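Local coordinates for proteinase K (Serratia sp., PDB 2B6N), which is a serine endopeptidase of the subtilase (peptidase S8) family that probably cleaves peptide bonds through a charge-relay active site, its fold carrying bound calcium, at residues 51-56 with 91-96; 133-138 with 166-171; 6-11 with 204-209. One frame throughout, in Å; residues are numbered along the deposited sequence.

Interaction 1 (51-56 with 91-96)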
loop_
_atom_site.group_PDB
_atom_site.type_symbol
_atom_site.label_atom_id
_atom_site.label_comp_id
_atom_site.label_asym_id
_atom_site.label_seq_id
_atom_site.Cartn_x
_atom_site.Cartn_y
_atom_site.Cartn_z
ATOM N N GLY A 51 13.538 9.484 -10.367
ATOM C CA GLY A 51 12.793 10.583 -10.989
ATOM C C GLY A 51 11.283 10.413 -11.039
ATOM O O GLY A 51 10.570 11.379 -11.321
ATOM N N ARG A 52 10.779 9.214 -10.752
ATOM C CA ARG A 52 9.331 8.960 -10.857
ATOM C C ARG A 52 8.509 9.475 -9.671
ATOM O O ARG A 52 7.280 9.409 -9.703
ATOM C CB ARG A 52 9.042 7.472 -11.086
ATOM C CG ARG A 52 9.605 6.925 -12.384
ATOM C CD ARG A 52 9.519 5.404 -12.444
ATOM N NE ARG A 52 10.492 4.755 -11.550
ATOM C CZ ARG A 52 10.160 4.020 -10.483
ATOM N NH1 ARG A 52 8.881 3.825 -10.161
ATOM N NH2 ARG A 52 11.112 3.478 -9.732
ATOM N N ALA A 53 9.172 9.964 -8.623
ATOM C CA ALA A 53 8.459 10.484 -7.458
ATOM C C ALA A 53 8.440 11.999 -7.451
ATOM O O ALA A 53 9.469 12.657 -7.664
ATOM C CB ALA A 53 9.076 9.978 -6.148
ATOM N N SER A 54 7.266 12.545 -7.156
ATOM C CA SER A 54 7.106 13.985 -7.033
ATOM C C SER A 54 6.103 14.313 -5.932
ATOM O O SER A 54 5.369 13.433 -5.449
ATOM C CB SER A 54 6.688 14.602 -8.376
ATOM O OG SER A 54 5.411 14.134 -8.780
ATOM N N SER A 55 6.065 15.579 -5.531
ATOM C CA SER A 55 5.119 16.006 -4.492
ATOM C C SER A 55 3.739 16.333 -5.038
ATOM O O SER A 55 3.606 16.971 -6.094
ATOM C CB SER A 55 5.659 17.211 -3.732
ATOM O OG SER A 55 6.864 16.897 -3.067
ATOM N N GLY A 56 2.709 15.893 -4.315
ATOM C CA GLY A 56 1.334 16.253 -4.631
ATOM C C GLY A 56 0.944 17.480 -3.817
ATOM O O GLY A 56 0.795 18.594 -4.349
ATOM N N VAL A 91 6.087 2.715 -12.029
ATOM C CA VAL A 91 4.916 3.511 -11.656
ATOM C C VAL A 91 5.323 4.950 -11.332
ATOM O O VAL A 91 6.454 5.202 -10.885
ATOM C CB VAL A 91 4.160 2.880 -10.443
ATOM C CG1 VAL A 91 4.885 3.145 -9.127
ATOM C CG2 VAL A 91 2.708 3.358 -10.380
ATOM N N ASN A 92 4.422 5.900 -11.578
ATOM C CA ASN A 92 4.606 7.259 -11.052
ATOM C C ASN A 92 4.159 7.318 -9.598
ATOM O O ASN A 92 3.155 6.710 -9.235
ATOM C CB ASN A 92 3.832 8.257 -11.902
ATOM C CG ASN A 92 4.226 8.171 -13.343
ATOM O OD1 ASN A 92 5.384 8.408 -13.678
ATOM N ND2 ASN A 92 3.285 7.763 -14.207
ATOM N N VAL A 93 4.924 8.031 -8.773
ATOM C CA VAL A 93 4.685 8.120 -7.342
ATOM C C VAL A 93 4.426 9.580 -7.005
ATOM O O VAL A 93 5.215 10.453 -7.375
ATOM C CB VAL A 93 5.891 7.604 -6.514
ATOM C CG1 VAL A 93 5.670 7.840 -4.990
ATOM C CG2 VAL A 93 6.129 6.115 -6.790
ATOM N N VAL A 94 3.314 9.827 -6.321
ATOM C CA VAL A 94 2.955 11.174 -5.866
ATOM C C VAL A 94 2.739 11.192 -4.349
ATOM O O VAL A 94 1.862 10.510 -3.808
ATOM C CB VAL A 94 1.698 11.733 -6.607
ATOM C CG1 VAL A 94 1.320 13.130 -6.037
ATOM C CG2 VAL A 94 1.932 11.824 -8.087
ATOM N N GLY A 95 3.548 11.991 -3.664
ATOM C CA GLY A 95 3.422 12.141 -2.219
ATOM C C GLY A 95 2.306 13.094 -1.813
ATOM O O GLY A 95 2.221 14.239 -2.304
ATOM N N VAL A 96 1.433 12.607 -0.936
ATOM C CA VAL A 96 0.373 13.425 -0.335
ATOM C C VAL A 96 0.616 13.368 1.163
ATOM O O VAL A 96 0.326 12.364 1.804
ATOM C CB VAL A 96 -1.037 12.917 -0.729
ATOM C CG1 VAL A 96 -2.121 13.848 -0.185
ATOM C CG2 VAL A 96 -1.142 12.869 -2.253
HETATM O O HOH W 1 5.482 11.683 -9.996
#

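Interaction 2 (133-138 with 166-171)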
loop_
_atom_site.group_PDB
_atom_site.type_symbol
_atom_site.label_atom_id
_atom_site.label_comp_id
_atom_site.label_asym_id
_atom_site.label_seq_id
_atom_site.Cartn_x
_atom_site.Cartn_y
_atom_site.Cartn_z
ATOM N N GLY A 133 -7.073 5.026 12.369
ATOM C CA GLY A 133 -7.416 5.582 13.665
ATOM C C GLY A 133 -8.783 5.055 14.054
ATOM O O GLY A 133 -9.274 4.101 13.457
ATOM N N GLY A 134 -9.388 5.662 15.068
ATOM C CA GLY A 134 -10.736 5.265 15.488
ATOM C C GLY A 134 -11.761 5.390 14.371
ATOM O O GLY A 134 -11.605 6.202 13.462
ATOM N N ALA A 135 -12.837 4.597 14.456
ATOM C CA ALA A 135 -13.892 4.630 13.442
ATOM C C ALA A 135 -14.408 6.059 13.209
ATOM O O ALA A 135 -14.662 6.806 14.161
ATOM C CB ALA A 135 -15.032 3.694 13.821
ATOM N N SER A 136 -14.535 6.428 11.930
ATOM C CA SER A 136 -14.929 7.767 11.516
ATOM C C SER A 136 -15.716 7.681 10.219
ATOM O O SER A 136 -15.146 7.387 9.171
ATOM C CB SER A 136 -13.696 8.654 11.310
ATOM O OG SER A 136 -14.059 9.931 10.778
ATOM N N GLN A 137 -17.019 7.946 10.278
ATOM C CA GLN A 137 -17.830 7.931 9.055
ATOM C C GLN A 137 -17.369 9.022 8.083
ATOM O O GLN A 137 -17.427 8.839 6.879
ATOM C CB GLN A 137 -19.318 8.078 9.368
ATOM C CG GLN A 137 -20.209 7.870 8.144
ATOM C CD GLN A 137 -20.095 6.482 7.572
ATOM O OE1 GLN A 137 -20.038 5.496 8.313
ATOM N NE2 GLN A 137 -20.031 6.387 6.240
ATOM N N ALA A 138 -16.913 10.160 8.616
ATOM C CA ALA A 138 -16.389 11.256 7.778
ATOM C C ALA A 138 -15.203 10.784 6.932
ATOM O O ALA A 138 -15.127 11.072 5.714
ATOM C CB ALA A 138 -16.000 12.475 8.660
ATOM N N ASN A 166 -13.262 -2.022 13.467
ATOM C CA ASN A 166 -13.345 -0.997 14.500
ATOM C C ASN A 166 -12.605 0.295 14.163
ATOM O O ASN A 166 -12.578 1.228 14.986
ATOM C CB ASN A 166 -12.820 -1.545 15.832
ATOM C CG ASN A 166 -13.433 -0.839 17.007
ATOM O OD1 ASN A 166 -14.653 -0.649 17.049
ATOM N ND2 ASN A 166 -12.604 -0.428 17.958
ATOM N N TYR A 167 -11.994 0.349 12.972
ATOM C CA TYR A 167 -11.042 1.425 12.629
ATOM C C TYR A 167 -11.328 2.000 11.254
ATOM O O TYR A 167 -11.852 1.294 10.395
ATOM C CB TYR A 167 -9.592 0.897 12.665
ATOM C CG TYR A 167 -9.254 0.198 13.963
ATOM C CD1 TYR A 167 -9.306 -1.184 14.063
ATOM C CD2 TYR A 167 -8.918 0.936 15.101
ATOM C CE1 TYR A 167 -9.010 -1.832 15.269
ATOM C CE2 TYR A 167 -8.625 0.310 16.294
ATOM C CZ TYR A 167 -8.675 -1.076 16.370
ATOM O OH TYR A 167 -8.378 -1.685 17.561
ATOM N N SER A 168 -10.990 3.276 11.060
ATOM C CA SER A 168 -11.093 3.949 9.762
ATOM C C SER A 168 -9.709 4.419 9.292
ATOM O O SER A 168 -8.926 4.917 10.101
ATOM C CB SER A 168 -12.027 5.170 9.846
ATOM O OG SER A 168 -13.380 4.763 10.033
ATOM N N PRO A 169 -9.434 4.327 7.972
ATOM C CA PRO A 169 -10.358 3.868 6.917
ATOM C C PRO A 169 -10.478 2.353 6.703
ATOM O O PRO A 169 -11.135 1.931 5.741
ATOM C CB PRO A 169 -9.776 4.525 5.665
ATOM C CG PRO A 169 -8.298 4.468 5.896
ATOM C CD PRO A 169 -8.159 4.802 7.406
ATOM N N ALA A 170 -9.872 1.548 7.576
ATOM C CA ALA A 170 -9.943 0.069 7.453
ATOM C C ALA A 170 -11.351 -0.479 7.163
ATOM O O ALA A 170 -11.526 -1.385 6.311
ATOM C CB ALA A 170 -9.340 -0.625 8.700
ATOM N N ARG A 171 -12.351 0.060 7.852
ATOM C CA ARG A 171 -13.719 -0.471 7.743
ATOM C C ARG A 171 -14.468 0.064 6.534
ATOM O O ARG A 171 -15.558 -0.452 6.197
ATOM C CB ARG A 171 -14.503 -0.164 9.038
ATOM C CG ARG A 171 -14.917 1.301 9.126
ATOM C CD ARG A 171 -15.641 1.638 10.457
ATOM N NE ARG A 171 -16.354 2.907 10.278
ATOM C CZ ARG A 171 -17.393 3.348 10.995
ATOM N NH1 ARG A 171 -17.911 2.645 11.984
ATOM N NH2 ARG A 171 -17.915 4.529 10.692
HETATM O O HOH W 2 -13.049 3.090 16.897
#

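Interaction 3 (6-11 with 204-209). With CA (calcium ion), chain C; SO4 (sulfate ion), chain D.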
loop_
_atom_site.group_PDB
_atom_site.type_symbol
_atom_site.label_atom_id
_atom_site.label_comp_id
_atom_site.label_asym_id
_atom_site.label_seq_id
_atom_site.Cartn_x
_atom_site.Cartn_y
_atom_site.Cartn_z
ATOM N N PRO A 6 15.510 -10.708 -4.534
ATOM C CA PRO A 6 14.640 -9.638 -4.055
ATOM C C PRO A 6 14.459 -9.739 -2.547
ATOM O O PRO A 6 14.723 -10.791 -1.958
ATOM C CB PRO A 6 13.321 -9.926 -4.790
ATOM C CG PRO A 6 13.284 -11.412 -4.880
ATOM C CD PRO A 6 14.736 -11.794 -5.170
ATOM N N THR A 7 14.021 -8.650 -1.922
ATOM C CA THR A 7 13.596 -8.698 -0.534
ATOM C C THR A 7 12.393 -9.657 -0.445
ATOM O O THR A 7 11.739 -9.908 -1.457
ATOM C CB THR A 7 13.303 -7.278 -0.006
ATOM O OG1 THR A 7 13.166 -7.313 1.416
ATOM C CG2 THR A 7 12.044 -6.663 -0.690
ATOM N N TRP A 8 12.123 -10.197 0.751
ATOM C CA TRP A 8 11.198 -11.335 0.892
ATOM C C TRP A 8 9.764 -11.039 0.489
ATOM O O TRP A 8 9.106 -11.902 -0.088
ATOM C CB TRP A 8 11.254 -11.982 2.296
ATOM C CG TRP A 8 10.290 -11.432 3.335
ATOM C CD1 TRP A 8 10.573 -10.480 4.286
ATOM C CD2 TRP A 8 8.907 -11.778 3.512
ATOM N NE1 TRP A 8 9.465 -10.248 5.065
ATOM C CE2 TRP A 8 8.422 -11.011 4.598
ATOM C CE3 TRP A 8 8.028 -12.662 2.858
ATOM C CZ2 TRP A 8 7.096 -11.110 5.062
ATOM C CZ3 TRP A 8 6.702 -12.740 3.298
ATOM C CH2 TRP A 8 6.255 -11.967 4.405
ATOM N N GLY A 9 9.280 -9.835 0.807
ATOM C CA GLY A 9 7.881 -9.478 0.537
ATOM C C GLY A 9 7.521 -9.654 -0.923
ATOM O O GLY A 9 6.592 -10.403 -1.269
ATOM N N ILE A 10 8.250 -8.941 -1.784
ATOM C CA ILE A 10 8.014 -9.035 -3.224
ATOM C C ILE A 10 8.361 -10.446 -3.759
ATOM O O ILE A 10 7.708 -10.923 -4.677
ATOM C CB ILE A 10 8.705 -7.889 -4.031
ATOM C CG1 ILE A 10 10.233 -7.992 -3.966
ATOM C CG2 ILE A 10 8.203 -6.512 -3.553
ATOM C CD1 ILE A 10 10.938 -6.879 -4.755
ATOM N N ASP A 11 9.366 -11.102 -3.175
ATOM C CA ASP A 11 9.664 -12.526 -3.508
ATOM C C ASP A 11 8.412 -13.419 -3.323
ATOM O O ASP A 11 8.143 -14.341 -4.127
ATOM C CB ASP A 11 10.829 -13.036 -2.628
ATOM C CG ASP A 11 11.486 -14.333 -3.164
ATOM O OD1 ASP A 11 11.020 -14.911 -4.174
ATOM O OD2 ASP A 11 12.484 -14.749 -2.546
ATOM N N SER A 204 5.460 -8.312 7.799
ATOM C CA SER A 204 6.496 -8.424 8.845
ATOM C C SER A 204 7.912 -8.355 8.236
ATOM O O SER A 204 8.206 -9.065 7.268
ATOM C CB SER A 204 6.326 -9.719 9.653
ATOM O OG SER A 204 5.146 -9.724 10.468
ATOM N N SER A 205 8.766 -7.496 8.805
ATOM C CA SER A 205 10.195 -7.352 8.416
ATOM C C SER A 205 10.371 -7.112 6.917
ATOM O O SER A 205 10.983 -7.911 6.203
ATOM C CB SER A 205 11.041 -8.552 8.887
ATOM O OG SER A 205 11.041 -8.645 10.302
ATOM N N ILE A 206 9.780 -6.014 6.450
ATOM C CA ILE A 206 9.796 -5.623 5.038
ATOM C C ILE A 206 10.889 -4.584 4.824
ATOM O O ILE A 206 10.915 -3.560 5.506
ATOM C CB ILE A 206 8.418 -5.010 4.608
ATOM C CG1 ILE A 206 7.282 -6.047 4.770
ATOM C CG2 ILE A 206 8.491 -4.406 3.173
ATOM C CD1 ILE A 206 7.504 -7.374 3.982
ATOM N N THR A 207 11.791 -4.847 3.877
ATOM C CA THR A 207 12.846 -3.895 3.557
ATOM C C THR A 207 12.444 -2.996 2.393
ATOM O O THR A 207 11.867 -3.465 1.387
ATOM C CB THR A 207 14.173 -4.599 3.224
ATOM O OG1 THR A 207 14.511 -5.506 4.285
ATOM C CG2 THR A 207 15.290 -3.545 3.061
ATOM N N SER A 208 12.760 -1.708 2.531
ATOM C CA SER A 208 12.427 -0.707 1.505
ATOM C C SER A 208 13.278 0.549 1.732
ATOM O O SER A 208 14.144 0.561 2.602
ATOM C CB SER A 208 10.929 -0.366 1.543
ATOM O OG SER A 208 10.540 0.393 0.412
ATOM N N SER A 209 13.012 1.595 0.953
ATOM C CA SER A 209 13.721 2.859 1.037
ATOM C C SER A 209 13.410 3.590 2.351
ATOM O O SER A 209 12.414 3.297 3.008
ATOM C CB SER A 209 13.331 3.724 -0.170
ATOM O OG SER A 209 11.962 3.512 -0.453
HETATM CA CA CA C . 9.367 -15.418 -5.844
HETATM S S SO4 D . 5.409 -11.194 13.936
HETATM O O1 SO4 D . 6.539 -12.090 14.210
HETATM O O2 SO4 D . 5.102 -10.380 15.112
HETATM O O3 SO4 D . 4.224 -12.008 13.634
HETATM O O4 SO4 D . 5.808 -10.297 12.859
HETATM O O HOH W 3 10.474 -7.336 2.233
HETATM O O HOH W 4 8.719 -16.924 -7.818
#

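Interaction 1 (51-56 with 91-96)
R52 sets its CG beside its own backbone N (chi1 -63°) and then bends at chi3 (-73°), and this bend brings the guanidinium round to the carbonyl of V91. R52 NH1 gives its N-H to V91 O at 2.9 Å, with an angle of 151° at the hydrogen; it comes in the carbonyl plane, onto a lone pair, and the oxygen in turn lies near the guanidinium plane, at its edge. The aliphatic part of the arginine runs past the same oxygen. At the far end, V94 keeps CG1 anti to its backbone N, which lays that methyl over the backbone of G56, with V94 CG1 3.4 Å from G56 CA.

Between these two groups the backbones pair as parallel strands. V93 N bonds R52 O at 2.9 Å, nearly straight; V93 O then takes S54 N, S54 O takes G95 N, and G95 O takes G56 N in a short bond of 2.6 Å. A53 and V93 share one face of the sheet, CB to CB 4.0 Å apart, while S54 and V94 share the other. Water 1 donates to V93 O and is also hydrogen-bonded to S54 OG at 2.7 Å, so one carbonyl receives both the neighbouring strand and a solvent molecule.

The other terminal nitrogen of the arginine, NH2, bonds G81 O at the end of helix 72-81, the helix of the beta-alpha-beta unit that links these two strands. Strand 53-58 is an outermost strand, at one edge of the seven-stranded parallel sheet of the subtilase fold. Strand 92-97 bonds on its other side to strand 34-39, where V93 meets V37, and V94 reaches W116 of helix 107-120.

Interaction 2 (133-138 with 166-171)
A135 presents its CB to one face of the R171 guanidinium, 3.4 Å above the plane and toward its rim, just beyond a two-residue antiparallel beta pairing that ties strand 133-134 to strand 167-168 in this subtilase domain. R171 gets there by placing CG between its backbone N and carbonyl carbon (chi1 75°) and then running extended to NE. The side chain of Q137 crosses the arginine at about a right angle, its amide plane turned 47° from the guanidinium. Q137 OE1 comes within 3.3 Å of R171 NH2, but the angle is too poor for a bond; Q137 NE2 is hydrogen-bonded to D141 instead. The charge is met elsewhere, since R171 NE forms a salt bridge with D140, on the first turn of helix 137-148.

S168 works on the same helix start. S168 OG, set beside its own backbone N, accepts S136 N at 2.8 Å and is also bonded to D140. That one carboxylate therefore holds both the serine and the arginine against the helix, where S136 occupies the N-cap position and its own OG bonds T139.

The strand pairing itself is brief. G133 and S168 form the hydrogen-bonded pair: G133 N gives to S168 O at 2.9 Å, and S168 N returns to G133 O at 3.1 Å from above the carbonyl plane. Y167 turns the edge of its ring to this last oxygen, Y167 CD2 lying 3.6 Å from G133 O, while its ring also touches D160, S162 and N192.

At the outer end the A135 N-H is shared: weakly with N166 O, and with water 2, which accepts it at 2.9 Å from A135 N and donates to N166 O at 2.7 Å.

Interaction 3 (6-11 with 204-209)
One indole N-H faces two successive carbonyls: W8 NE1 bonds S204 O at 2.8 Å and, weakly, S205 O at 3.0 Å. Both oxygens lie at the ring edge, in its plane, and the stronger bond is bent to 140° at the hydrogen. S205 has a left-handed backbone conformation (phi 53°), which helps its carbonyl and that of S204 converge on the same donor. With one good and one weak bond holding it, the indole is probably restrained in its rotation.

I206 then turns its CD1 in at about a right angle to the tryptophan, I206 CD1 lying 3.8 Å from W8 CE2, and the same methyl meets G9 where the helix has no side chain. Beside it, T7 OG1 comes over T207 CB at 3.4 Å. T7 OG1 makes no capping bond to the helix; water 3 links it, at 2.8 Å from T7 OG1, with G9 N and T207 N. In the loop before strand 206-209, S204 OG bonds a sulfate probably left from crystallisation, which S189 also holds.

The helix fastened here, 8-13, leads into a calcium site: D11 gives both its backbone O and OD1 to the ion, D11 OD1 at 2.4 Å from the calcium, and D14, Q15, D21 and N23 join it in a site formed by the end of this helix and the chain that follows it, near the N-terminus of this proteinase K-like enzyme.

The three contacts sit apart in one chain, without touching. Interaction 1 lies at the edge of the main parallel sheet and is partly buried, held mainly by a run of backbone bonds, with one arginine bond at its end. Interaction 2, on the surface and across the chain's centre from interaction 3, needs much less strand pairing and relies on polar side chains gathered at a helix start. Interaction 3 is also partly buried, but joins a helix to a strand of a separate small sheet and the loop leading into it, through an aromatic N-H, a methyl and a water. It spans most of the sequence, and the other two are nested inside the loop it closes. No two hold the same elements.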